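Local coordinates for thioesterase domain-containing protein (Pseudomonas aeruginosa, PDB 3F1T) that probably hydrolyses acyl-CoA thioesters as a member of the hotdog-fold thioesterase superfamily, although its physiological substrate is not established, at residues 117-122 and 126-131; 35-40 and 63-68; 21-26 and 59-64; 8-13 and 25-30. All blocks are in the same frame, centred on the assembly; numbering follows the deposited sequence. Where two conformers were deposited one is given.

Interaction 1: residues 117-122 and 126-131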
loop_
_atom_site.group_PDB
_atom_site.type_symbol
_atom_site.label_atom_id
_atom_site.label_comp_id
_atom_site.label_asym_id
_atom_site.label_seq_id
_atom_site.Cartn_x
_atom_site.Cartn_y
_atom_site.Cartn_z
ATOM N N ARG B 117 9.450 0.046 -9.211
ATOM C CA ARG B 117 9.439 1.153 -8.289
ATOM C C ARG B 117 9.814 2.413 -9.059
ATOM O O ARG B 117 10.712 2.388 -9.902
ATOM C CB ARG B 117 10.451 0.883 -7.180
ATOM C CG ARG B 117 10.410 1.888 -6.056
ATOM C CD ARG B 117 11.204 1.405 -4.832
ATOM N NE ARG B 117 11.077 2.362 -3.738
ATOM C CZ ARG B 117 11.979 3.306 -3.461
ATOM N NH1 ARG B 117 13.187 3.263 -4.030
ATOM N NH2 ARG B 117 11.721 4.210 -2.515
ATOM N N GLY B 118 9.244 3.540 -8.656
ATOM C CA GLY B 118 9.539 4.819 -9.295
ATOM C C GLY B 118 9.065 6.002 -8.460
ATOM O O GLY B 118 8.763 5.862 -7.270
ATOM N N PHE B 119 9.040 7.181 -9.064
ATOM C CA PHE B 119 8.691 8.382 -8.311
ATOM C C PHE B 119 8.291 9.493 -9.272
ATOM O O PHE B 119 8.568 9.395 -10.465
ATOM C CB PHE B 119 9.852 8.810 -7.390
ATOM C CG PHE B 119 11.167 8.980 -8.099
ATOM C CD1 PHE B 119 11.550 10.228 -8.585
ATOM C CD2 PHE B 119 11.994 7.897 -8.323
ATOM C CE1 PHE B 119 12.702 10.386 -9.326
ATOM C CE2 PHE B 119 13.186 8.052 -9.010
ATOM C CZ PHE B 119 13.551 9.314 -9.504
ATOM N N ALA B 120 7.434 10.394 -8.799
ATOM C CA ALA B 120 7.191 11.652 -9.480
ATOM C C ALA B 120 8.085 12.770 -8.955
ATOM O O ALA B 120 8.334 12.874 -7.754
ATOM C CB ALA B 120 5.727 12.049 -9.371
ATOM N N TYR B 121 8.414 13.704 -9.836
ATOM C CA TYR B 121 9.240 14.836 -9.454
ATOM C C TYR B 121 9.073 15.951 -10.483
ATOM O O TYR B 121 8.406 15.768 -11.495
ATOM C CB TYR B 121 10.708 14.401 -9.332
ATOM C CG TYR B 121 11.332 13.994 -10.648
ATOM C CD1 TYR B 121 12.074 14.906 -11.376
ATOM C CD2 TYR B 121 11.022 12.776 -11.252
ATOM C CE1 TYR B 121 12.620 14.575 -12.594
ATOM C CE2 TYR B 121 11.594 12.419 -12.461
ATOM C CZ TYR B 121 12.377 13.344 -13.135
ATOM O OH TYR B 121 12.921 13.070 -14.367
ATOM N N GLN B 122 9.599 17.127 -10.183
ATOM C CA GLN B 122 9.467 18.244 -11.095
ATOM C C GLN B 122 10.805 18.783 -11.540
ATOM O O GLN B 122 11.179 18.625 -12.702
ATOM C CB GLN B 122 8.575 19.332 -10.517
ATOM C CG GLN B 122 7.118 18.988 -10.691
ATOM C CD GLN B 122 6.213 19.934 -9.961
ATOM O OE1 GLN B 122 6.401 20.207 -8.779
ATOM N NE2 GLN B 122 5.218 20.455 -10.668
ATOM N N GLY B 126 15.629 14.773 -6.905
ATOM C CA GLY B 126 16.206 14.715 -5.569
ATOM C C GLY B 126 15.147 14.710 -4.482
ATOM O O GLY B 126 15.240 13.945 -3.510
ATOM N N GLN B 127 14.153 15.584 -4.631
ATOM C CA GLN B 127 13.085 15.708 -3.644
ATOM C C GLN B 127 11.761 15.373 -4.298
ATOM O O GLN B 127 11.031 16.267 -4.718
ATOM C CB GLN B 127 13.033 17.124 -3.069
ATOM C CG GLN B 127 14.375 17.638 -2.583
ATOM C CD GLN B 127 14.874 18.809 -3.410
ATOM O OE1 GLN B 127 14.095 19.693 -3.790
ATOM N NE2 GLN B 127 16.187 18.827 -3.683
ATOM N N PRO B 128 11.528 14.080 -4.541
ATOM C CA PRO B 128 10.382 13.681 -5.339
ATOM C C PRO B 128 9.054 14.036 -4.684
ATOM O O PRO B 128 8.980 14.209 -3.468
ATOM C CB PRO B 128 10.542 12.162 -5.462
ATOM C CG PRO B 128 11.596 11.775 -4.471
ATOM C CD PRO B 128 12.461 12.966 -4.299
ATOM N N ILE B 129 8.042 14.236 -5.515
ATOM C CA ILE B 129 6.703 14.565 -5.068
ATOM C C ILE B 129 6.027 13.355 -4.422
ATOM O O ILE B 129 5.326 13.485 -3.431
ATOM C CB ILE B 129 5.848 15.002 -6.256
ATOM C CG1 ILE B 129 6.353 16.319 -6.826
ATOM C CG2 ILE B 129 4.406 15.150 -5.855
ATOM C CD1 ILE B 129 5.671 16.667 -8.111
ATOM N N ALA B 130 6.290 12.174 -4.973
ATOM C CA ALA B 130 5.563 10.963 -4.605
ATOM C C ALA B 130 6.420 9.743 -4.915
ATOM O O ALA B 130 7.148 9.724 -5.900
ATOM C CB ALA B 130 4.232 10.883 -5.372
ATOM N N HIS B 131 6.333 8.733 -4.053
ATOM C CA HIS B 131 6.933 7.428 -4.304
ATOM C C HIS B 131 5.859 6.439 -4.728
ATOM O O HIS B 131 4.742 6.468 -4.209
ATOM C CB HIS B 131 7.633 6.929 -3.041
ATOM C CG HIS B 131 8.948 7.601 -2.779
ATOM N ND1 HIS B 131 9.073 8.663 -1.906
ATOM C CD2 HIS B 131 10.127 7.522 -3.439
ATOM C CE1 HIS B 131 10.300 9.143 -1.969
ATOM N NE2 HIS B 131 10.960 8.473 -2.895
HETATM O O HOH W 1 9.954 17.555 -7.253
#
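A classic beta bulge marks the turn end of the antiparallel hairpin formed by strands 113-121 and 130-137, where Ile129 and Ala130 together face Ala120. Ala120 is bonded through both its backbone N and its O: the N donates to Ala130 O at 3.0 Å, and the O accepts from Ile129 N at 2.6 Å, both bonds being bent at the hydrogen. One step away, Phe119 and His131 form a non-hydrogen-bonded pair, and the CA of Phe119 brings its hydrogen towards Ala130 O. With chi1 at 54°, Phe119 CG lies between the backbone N and carbonyl carbon and the ring stands out from the sheet, CD1 3.8 Å from Pro128 CB. Beyond Tyr121, the Ile129 methyl CD1 rests 3.7 Å from Gln122 OE1, an oxygen already bonded to the backbone N of Glu95. A water bridges Gln122 N and Gln127 O where the two segments diverge. At the other end, the planes of the Arg117 guanidinium and the His131 ring are 4° apart, though the groups meet obliquely, beside the second subunit. The Ala120 face is covered by Ile59 and Met63 of helix 56-70, while strands 100-109 and 83-90 flank the hairpin.

Interaction 2: residues 35-40 and 63-68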
loop_
_atom_site.group_PDB
_atom_site.type_symbol
_atom_site.label_atom_id
_atom_site.label_comp_id
_atom_site.label_asym_id
_atom_site.label_seq_id
_atom_site.Cartn_x
_atom_site.Cartn_y
_atom_site.Cartn_z
ATOM N N LEU B 35 12.720 4.122 -17.194
ATOM C CA LEU B 35 11.789 4.801 -18.086
ATOM C C LEU B 35 11.337 6.127 -17.468
ATOM O O LEU B 35 10.985 6.178 -16.295
ATOM C CB LEU B 35 10.574 3.902 -18.360
ATOM C CG LEU B 35 9.485 4.525 -19.228
ATOM C CD1 LEU B 35 9.839 4.369 -20.703
ATOM C CD2 LEU B 35 8.110 3.938 -18.932
ATOM N N THR B 36 11.359 7.193 -18.263
ATOM C CA THR B 36 10.893 8.511 -17.837
ATOM C C THR B 36 9.766 9.016 -18.744
ATOM O O THR B 36 9.934 9.152 -19.956
ATOM C CB THR B 36 12.042 9.554 -17.837
ATOM O OG1 THR B 36 13.158 9.029 -17.112
ATOM C CG2 THR B 36 11.599 10.847 -17.187
ATOM N N LEU B 37 8.633 9.337 -18.134
ATOM C CA LEU B 37 7.549 10.005 -18.823
ATOM C C LEU B 37 7.437 11.431 -18.312
ATOM O O LEU B 37 7.782 11.714 -17.166
ATOM C CB LEU B 37 6.224 9.268 -18.564
ATOM C CG LEU B 37 5.780 8.220 -19.581
ATOM C CD1 LEU B 37 6.824 7.141 -19.721
ATOM C CD2 LEU B 37 4.423 7.628 -19.226
ATOM N N ARG B 38 6.707 12.243 -19.062
ATOM C CA ARG B 38 6.379 13.578 -18.646
ATOM C C ARG B 38 4.877 13.869 -18.792
ATOM O O ARG B 38 4.278 13.576 -19.819
ATOM C CB ARG B 38 7.211 14.591 -19.435
ATOM C CG ARG B 38 6.930 16.021 -19.050
ATOM C CD ARG B 38 7.491 16.986 -20.060
ATOM N NE ARG B 38 6.764 16.951 -21.325
ATOM C CZ ARG B 38 6.898 17.876 -22.271
ATOM N NH1 ARG B 38 7.632 18.950 -22.040
ATOM N NH2 ARG B 38 6.283 17.741 -23.432
ATOM N N LEU B 39 4.309 14.520 -17.780
ATOM C CA LEU B 39 2.988 15.123 -17.861
ATOM C C LEU B 39 3.107 16.653 -17.934
ATOM O O LEU B 39 3.460 17.294 -16.952
ATOM C CB LEU B 39 2.184 14.708 -16.631
ATOM C CG LEU B 39 0.900 15.457 -16.262
ATOM C CD1 LEU B 39 -0.226 15.058 -17.221
ATOM C CD2 LEU B 39 0.521 15.116 -14.822
ATOM N N PRO B 40 2.752 17.247 -19.086
ATOM C CA PRO B 40 2.719 18.710 -19.205
ATOM C C PRO B 40 1.623 19.326 -18.329
ATOM O O PRO B 40 0.473 18.892 -18.381
ATOM C CB PRO B 40 2.410 18.936 -20.694
ATOM C CG PRO B 40 1.704 17.718 -21.124
ATOM C CD PRO B 40 2.247 16.577 -20.300
HETATM N N MSE B 63 1.859 7.908 -13.207
HETATM C CA MSE B 63 2.728 7.015 -12.441
HETATM C C MSE B 63 2.315 5.554 -12.547
HETATM O O MSE B 63 3.164 4.662 -12.584
HETATM C CB MSE B 63 2.762 7.442 -10.976
HETATM C CG MSE B 63 3.485 8.744 -10.761
HETATM SE SE MSE B 63 5.254 8.780 -11.538
HETATM C CE MSE B 63 5.902 6.992 -11.076
ATOM N N ASP B 64 1.012 5.313 -12.618
ATOM C CA ASP B 64 0.491 4.041 -13.101
ATOM C C ASP B 64 1.014 3.722 -14.485
ATOM O O ASP B 64 1.451 2.604 -14.737
ATOM C CB ASP B 64 -1.045 4.024 -13.103
ATOM C CG ASP B 64 -1.606 2.663 -13.456
ATOM O OD1 ASP B 64 -0.927 1.644 -13.212
ATOM O OD2 ASP B 64 -2.687 2.609 -14.055
ATOM N N THR B 65 0.893 4.679 -15.409
ATOM C CA THR B 65 1.377 4.514 -16.795
ATOM C C THR B 65 2.891 4.313 -16.882
ATOM O O THR B 65 3.377 3.429 -17.587
ATOM C CB THR B 65 1.026 5.733 -17.656
ATOM O OG1 THR B 65 -0.391 5.931 -17.648
ATOM C CG2 THR B 65 1.508 5.541 -19.094
ATOM N N THR B 66 3.641 5.147 -16.182
ATOM C CA THR B 66 5.089 4.991 -16.136
ATOM C C THR B 66 5.519 3.593 -15.677
ATOM O O THR B 66 6.419 2.997 -16.266
ATOM C CB THR B 66 5.748 6.093 -15.258
ATOM O OG1 THR B 66 5.500 7.374 -15.842
ATOM C CG2 THR B 66 7.242 5.898 -15.175
ATOM N N CYS B 67 5.019 3.141 -14.525
ATOM C CA CYS B 67 5.327 1.786 -14.037
ATOM C C CYS B 67 4.930 0.688 -15.026
ATOM O O CYS B 67 5.699 -0.233 -15.303
ATOM C CB CYS B 67 4.650 1.527 -12.690
ATOM S SG CYS B 67 5.247 2.567 -11.332
ATOM N N GLY B 68 3.709 0.766 -15.539
ATOM C CA GLY B 68 3.271 -0.189 -16.556
ATOM C C GLY B 68 4.240 -0.262 -17.718
ATOM O O GLY B 68 4.654 -1.357 -18.144
#
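Leu37 of strand 34-39 meets helix 56-70 along the whole length of its side chain, with Thr66 and Thr65 as its partners. Its CB lies 3.4 Å from Thr66 OG1, and CG is the next atom to pass that oxygen. The branch then divides the contact: CD1 stays at the margin, 4.1 Å from Thr66 OG1, whereas CD2 touches both threonines, at 3.6 Å from Thr65 CG2. Leu37 and Thr66 lie alongside with opposite directions, and Thr65 is set nearly perpendicular to the leucine. In Thr65, CG2 anti to the backbone N is the branch that meets the leucine, and OG1 (chi1 -58°) bonds back to Thr61 O. Thr66 OG1 is similarly engaged, with Leu62 O one helical turn earlier, which satisfies this buried hydroxyl amid hydrocarbon. Leu35, two residues before Leu37, sends CD2 to within 3.3 Å of Thr66 O. Strand and helix segments run nearly antiparallel, at 153°, with their axes 8.4 Å apart. A long central helix wrapped by a curved antiparallel sheet defines the hotdog fold; here strand 34-39 meets it through leucines.

Interaction 3: residues 21-26 and 59-64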
loop_
_atom_site.group_PDB
_atom_site.type_symbol
_atom_site.label_atom_id
_atom_site.label_comp_id
_atom_site.label_asym_id
_atom_site.label_seq_id
_atom_site.Cartn_x
_atom_site.Cartn_y
_atom_site.Cartn_z
ATOM N N GLN B 21 -4.719 10.038 -23.470
ATOM C CA GLN B 21 -3.943 10.784 -24.467
ATOM C C GLN B 21 -4.238 12.272 -24.342
ATOM O O GLN B 21 -3.442 13.111 -24.760
ATOM C CB GLN B 21 -4.277 10.306 -25.881
ATOM C CG GLN B 21 -3.718 8.928 -26.211
ATOM C CD GLN B 21 -2.347 8.988 -26.863
ATOM O OE1 GLN B 21 -2.221 9.351 -28.034
ATOM N NE2 GLN B 21 -1.317 8.595 -26.115
ATOM N N VAL B 22 -5.307 12.569 -23.612
ATOM C CA VAL B 22 -5.772 13.928 -23.375
ATOM C C VAL B 22 -4.858 14.673 -22.409
ATOM O O VAL B 22 -4.760 15.901 -22.459
ATOM C CB VAL B 22 -7.209 13.892 -22.837
ATOM C CG1 VAL B 22 -7.797 12.489 -23.082
ATOM C CG2 VAL B 22 -7.252 14.232 -21.357
ATOM N N LEU B 23 -4.052 13.901 -21.685
ATOM C CA LEU B 23 -3.082 14.402 -20.703
ATOM C C LEU B 23 -1.768 14.837 -21.359
ATOM O O LEU B 23 -0.938 15.483 -20.726
ATOM C CB LEU B 23 -2.794 13.311 -19.667
ATOM C CG LEU B 23 -3.339 13.367 -18.231
ATOM C CD1 LEU B 23 -4.633 14.144 -18.087
ATOM C CD2 LEU B 23 -3.490 11.967 -17.643
ATOM N N GLY B 24 -1.577 14.494 -22.632
ATOM C CA GLY B 24 -0.363 14.897 -23.342
ATOM C C GLY B 24 0.884 14.198 -22.821
ATOM O O GLY B 24 1.990 14.720 -22.946
ATOM N N LEU B 25 0.714 13.005 -22.250
ATOM C CA LEU B 25 1.831 12.286 -21.641
ATOM C C LEU B 25 2.839 11.943 -22.751
ATOM O O LEU B 25 2.433 11.733 -23.895
ATOM C CB LEU B 25 1.306 11.008 -20.983
ATOM C CG LEU B 25 1.240 10.954 -19.459
ATOM C CD1 LEU B 25 0.829 12.268 -18.834
ATOM C CD2 LEU B 25 0.385 9.805 -18.964
ATOM N N THR B 26 4.132 12.140 -22.481
ATOM C CA THR B 26 5.187 11.751 -23.430
ATOM C C THR B 26 6.263 10.897 -22.762
ATOM O O THR B 26 6.471 10.997 -21.550
ATOM C CB THR B 26 5.893 12.974 -24.077
ATOM O OG1 THR B 26 6.433 13.807 -23.055
ATOM C CG2 THR B 26 4.927 13.780 -24.938
ATOM N N ILE B 59 -1.392 12.774 -11.851
ATOM C CA ILE B 59 -0.124 12.189 -11.435
ATOM C C ILE B 59 -0.219 10.700 -11.156
ATOM O O ILE B 59 0.690 9.959 -11.506
ATOM C CB ILE B 59 0.472 12.901 -10.214
ATOM C CG1 ILE B 59 0.940 14.304 -10.601
ATOM C CG2 ILE B 59 1.628 12.092 -9.642
ATOM C CD1 ILE B 59 0.868 15.279 -9.461
ATOM N N THR B 60 -1.374 10.240 -10.682
ATOM C CA THR B 60 -1.634 8.804 -10.604
ATOM C C THR B 60 -1.516 8.151 -11.967
ATOM O O THR B 60 -0.959 7.062 -12.101
ATOM C CB THR B 60 -3.058 8.505 -10.070
ATOM O OG1 THR B 60 -3.130 8.870 -8.693
ATOM C CG2 THR B 60 -3.386 7.013 -10.216
ATOM N N THR B 61 -2.258 8.685 -12.930
ATOM C CA THR B 61 -2.184 8.172 -14.285
ATOM C C THR B 61 -0.742 8.175 -14.774
ATOM O O THR B 61 -0.281 7.201 -15.357
ATOM C CB THR B 61 -3.042 9.017 -15.248
ATOM O OG1 THR B 61 -4.416 8.960 -14.832
ATOM C CG2 THR B 61 -2.923 8.476 -16.657
ATOM N N LEU B 62 -0.046 9.292 -14.583
ATOM C CA LEU B 62 1.344 9.410 -15.021
ATOM C C LEU B 62 2.138 8.241 -14.462
ATOM O O LEU B 62 2.870 7.559 -15.188
ATOM C CB LEU B 62 1.948 10.745 -14.564
ATOM C CG LEU B 62 3.478 10.858 -14.644
ATOM C CD1 LEU B 62 3.962 10.816 -16.103
ATOM C CD2 LEU B 62 3.985 12.096 -13.923
HETATM N N MSE B 63 1.859 7.908 -13.207
HETATM C CA MSE B 63 2.728 7.015 -12.441
HETATM C C MSE B 63 2.315 5.554 -12.547
HETATM O O MSE B 63 3.164 4.662 -12.584
HETATM C CB MSE B 63 2.762 7.442 -10.976
HETATM C CG MSE B 63 3.485 8.744 -10.761
HETATM SE SE MSE B 63 5.254 8.780 -11.538
HETATM C CE MSE B 63 5.902 6.992 -11.076
ATOM N N ASP B 64 1.012 5.313 -12.618
ATOM C CA ASP B 64 0.491 4.041 -13.101
ATOM C C ASP B 64 1.014 3.722 -14.485
ATOM O O ASP B 64 1.451 2.604 -14.737
ATOM C CB ASP B 64 -1.045 4.024 -13.103
ATOM C CG ASP B 64 -1.606 2.663 -13.456
ATOM O OD1 ASP B 64 -0.927 1.644 -13.212
ATOM O OD2 ASP B 64 -2.687 2.609 -14.055
#
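Thr61 and Leu62 of helix 56-70 receive Leu23 and Leu25 from the connection that leads from helix 4-15 into strand 26-31. Before them in the helix, Ile59 turns to the far side, where it packs on Ala120 of strand 113-121. Thr61 comes first in the contact. Its CG2 meets Leu23 CD2 at 3.7 Å, and the same leucine methyl lies 3.8 Å from Thr61 CB, the two side chains meeting at a slant. In Thr61, chi1 of -61° places CG2 anti to the backbone N and lets the hydroxyl bond back to Gly57 O. Leu25 CD2 also approaches the threonine methyl, at 4.2 Å, so Thr61 CG2 is touched by both leucines. Leu62 follows with a looser fit: its CD1 is 4.3 Å from Leu25 CG, while Leu25 CD2 lies 4.1 Å from Leu62 CA, over the helix backbone itself. Beyond it, Met63, a selenomethionine, faces the hairpin side of the helix. Leu39 of strand 34-39 packs against both Leu23 and Leu25, and His19 of the third subunit reaches Thr61. Since the threonine hydroxyl is spent within its own helix, what it offers the leucines is a methyl group; the contact between the two segments is therefore apolar and buried, consistent with hydrophobic packing.

Interaction 4: residues 8-13 and 25-30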
loop_
_atom_site.group_PDB
_atom_site.type_symbol
_atom_site.label_atom_id
_atom_site.label_comp_id
_atom_site.label_asym_id
_atom_site.label_seq_id
_atom_site.Cartn_x
_atom_site.Cartn_y
_atom_site.Cartn_z
ATOM N N GLU B 8 11.218 3.397 -28.822
ATOM C CA GLU B 8 10.226 3.211 -29.863
ATOM C C GLU B 8 9.075 2.382 -29.329
ATOM O O GLU B 8 7.902 2.725 -29.516
ATOM C CB GLU B 8 10.846 2.511 -31.070
ATOM C CG GLU B 8 11.986 3.266 -31.707
ATOM C CD GLU B 8 11.620 4.713 -31.972
ATOM O OE1 GLU B 8 10.509 4.954 -32.514
ATOM O OE2 GLU B 8 12.382 5.604 -31.536
ATOM N N ARG B 9 9.419 1.267 -28.690
ATOM C CA ARG B 9 8.421 0.424 -28.061
ATOM C C ARG B 9 7.612 1.179 -27.020
ATOM O O ARG B 9 6.399 1.051 -26.974
ATOM C CB ARG B 9 9.060 -0.812 -27.431
ATOM C CG ARG B 9 8.065 -1.936 -27.177
ATOM C CD ARG B 9 8.670 -2.997 -26.280
ATOM N NE ARG B 9 9.526 -3.904 -27.034
ATOM C CZ ARG B 9 10.255 -4.868 -26.481
ATOM N NH1 ARG B 9 10.222 -5.057 -25.160
ATOM N NH2 ARG B 9 10.987 -5.660 -27.250
ATOM N N ALA B 10 8.299 1.844 -26.096
ATOM C CA ALA B 10 7.610 2.573 -25.035
ATOM C C ALA B 10 6.631 3.553 -25.639
ATOM O O ALA B 10 5.520 3.733 -25.122
ATOM C CB ALA B 10 8.616 3.303 -24.128
ATOM N N ARG B 11 7.028 4.195 -26.737
ATOM C CA ARG B 11 6.176 5.213 -27.368
ATOM C C ARG B 11 4.944 4.629 -28.046
ATOM O O ARG B 11 3.858 5.221 -28.001
ATOM C CB ARG B 11 6.970 6.073 -28.350
ATOM C CG ARG B 11 7.734 7.192 -27.653
ATOM C CD ARG B 11 8.629 7.981 -28.580
ATOM N NE ARG B 11 9.195 9.112 -27.851
ATOM C CZ ARG B 11 10.349 9.695 -28.148
ATOM N NH1 ARG B 11 10.977 9.383 -29.283
ATOM N NH2 ARG B 11 10.829 10.642 -27.345
ATOM N N ARG B 12 5.152 3.553 -28.803
ATOM C CA ARG B 12 4.052 2.774 -29.374
ATOM C C ARG B 12 3.086 2.283 -28.290
ATOM O O ARG B 12 1.864 2.404 -28.422
ATOM C CB ARG B 12 4.626 1.584 -30.146
ATOM C CG ARG B 12 3.627 0.888 -31.047
ATOM C CD ARG B 12 4.303 0.278 -32.259
ATOM N NE ARG B 12 5.437 -0.582 -31.913
ATOM C CZ ARG B 12 5.387 -1.912 -31.855
ATOM N NH1 ARG B 12 4.223 -2.548 -31.980
ATOM N NH2 ARG B 12 6.496 -2.608 -31.628
ATOM N N PHE B 13 3.644 1.734 -27.218
ATOM C CA PHE B 13 2.887 1.363 -26.027
ATOM C C PHE B 13 2.003 2.512 -25.519
ATOM O O PHE B 13 0.790 2.355 -25.393
ATOM C CB PHE B 13 3.870 0.897 -24.948
ATOM C CG PHE B 13 3.242 0.109 -23.821
ATOM C CD1 PHE B 13 2.006 0.464 -23.308
ATOM C CD2 PHE B 13 4.022 -0.775 -23.087
ATOM C CE1 PHE B 13 1.530 -0.096 -22.113
ATOM C CE2 PHE B 13 3.525 -1.401 -21.952
ATOM C CZ PHE B 13 2.255 -1.086 -21.484
ATOM N N LEU B 25 0.714 13.005 -22.250
ATOM C CA LEU B 25 1.831 12.286 -21.641
ATOM C C LEU B 25 2.839 11.943 -22.751
ATOM O O LEU B 25 2.433 11.733 -23.895
ATOM C CB LEU B 25 1.306 11.008 -20.983
ATOM C CG LEU B 25 1.240 10.954 -19.459
ATOM C CD1 LEU B 25 0.829 12.268 -18.834
ATOM C CD2 LEU B 25 0.385 9.805 -18.964
ATOM N N THR B 26 4.132 12.140 -22.481
ATOM C CA THR B 26 5.187 11.751 -23.430
ATOM C C THR B 26 6.263 10.897 -22.762
ATOM O O THR B 26 6.471 10.997 -21.550
ATOM C CB THR B 26 5.893 12.974 -24.077
ATOM O OG1 THR B 26 6.433 13.807 -23.055
ATOM C CG2 THR B 26 4.927 13.780 -24.938
ATOM N N VAL B 27 6.942 10.069 -23.559
ATOM C CA VAL B 27 8.115 9.335 -23.097
ATOM C C VAL B 27 9.362 10.143 -23.379
ATOM O O VAL B 27 9.723 10.350 -24.537
ATOM C CB VAL B 27 8.282 7.969 -23.820
ATOM C CG1 VAL B 27 9.398 7.157 -23.166
ATOM C CG2 VAL B 27 6.998 7.189 -23.805
ATOM N N GLU B 28 10.093 10.485 -22.326
ATOM C CA GLU B 28 11.299 11.278 -22.470
ATOM C C GLU B 28 12.546 10.420 -22.699
ATOM O O GLU B 28 13.446 10.798 -23.458
ATOM C CB GLU B 28 11.474 12.167 -21.236
ATOM C CG GLU B 28 10.251 13.004 -20.941
ATOM C CD GLU B 28 10.130 14.184 -21.881
ATOM O OE1 GLU B 28 10.979 15.105 -21.773
ATOM O OE2 GLU B 28 9.201 14.183 -22.730
ATOM N N ALA B 29 12.602 9.275 -22.029
ATOM C CA ALA B 29 13.752 8.387 -22.119
ATOM C C ALA B 29 13.340 6.979 -21.715
ATOM O O ALA B 29 12.391 6.806 -20.957
ATOM C CB ALA B 29 14.881 8.887 -21.222
ATOM N N ALA B 30 13.956 5.984 -22.344
ATOM C CA ALA B 30 13.727 4.578 -22.022
ATOM C C ALA B 30 15.005 3.812 -22.332
ATOM O O ALA B 30 15.689 4.093 -23.320
ATOM C CB ALA B 30 12.584 4.032 -22.837
HETATM O O HOH W 2 6.302 10.286 -26.698
#
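Apolar packing forms the inner part of this contact, where Ala10 and Arg11 of helix 4-15 meet Val27 of strand 26-31. The Ala10 methyl CB lies 4.0 Å from Val27 CG1 and 4.2 Å from Ala30 CB, so one small side chain meets two residues of the strand. The other valine methyl, CG2, lies 3.9 Å from CG of Arg11, whose aliphatic stem crosses Val27 at a slant. Polar contacts lie at the outer edge. Extended from CG to NE, the arginine carries its guanidinium to the strand backbone, where NH2 donates to Val27 O at 3.0 Å. The donor stands almost straight off the carbonyl, with a C=O...N angle of 174°, although the oxygen is tilted 20° from the guanidinium plane. A water accepts from Val27 N at 3.2 Å and more weakly from Arg11 NE, so both polar backbone atoms of Val27 are engaged on this side. Within the strand, Thr26 OG1 donates to Glu28 OE2. Helix and strand segments run at 165°, nearly antiparallel. Glu28 and Ala29 both face Thr36 in a classic beta bulge, and the N-terminal helix here packs along an outermost strand of the chain's hotdog sheet.

Overall arrangement
From the N terminus, interaction 4 closes first, folding helix 4-15 back onto strand 26-31. Interaction 3 opens before that closure and runs on to helix 56-70; the two overlap at Leu25 and Thr26, so their spans cross. Interaction 2 begins later and ends on the same part of the helix, overlapping interaction 3 there at Met63 and Asp64; their centres are about 6 Å apart. Strands 26-31 and 34-39, neighbours in the sheet, connect interactions 4 and 2. Interaction 1 is a local hairpin closure late in the chain, about 19 Å centre to centre from interaction 4. Helix 56-70 thus meets strand 34-39 in interaction 2 and, through Met63 and Ile59, strand 113-121 beside interaction 1.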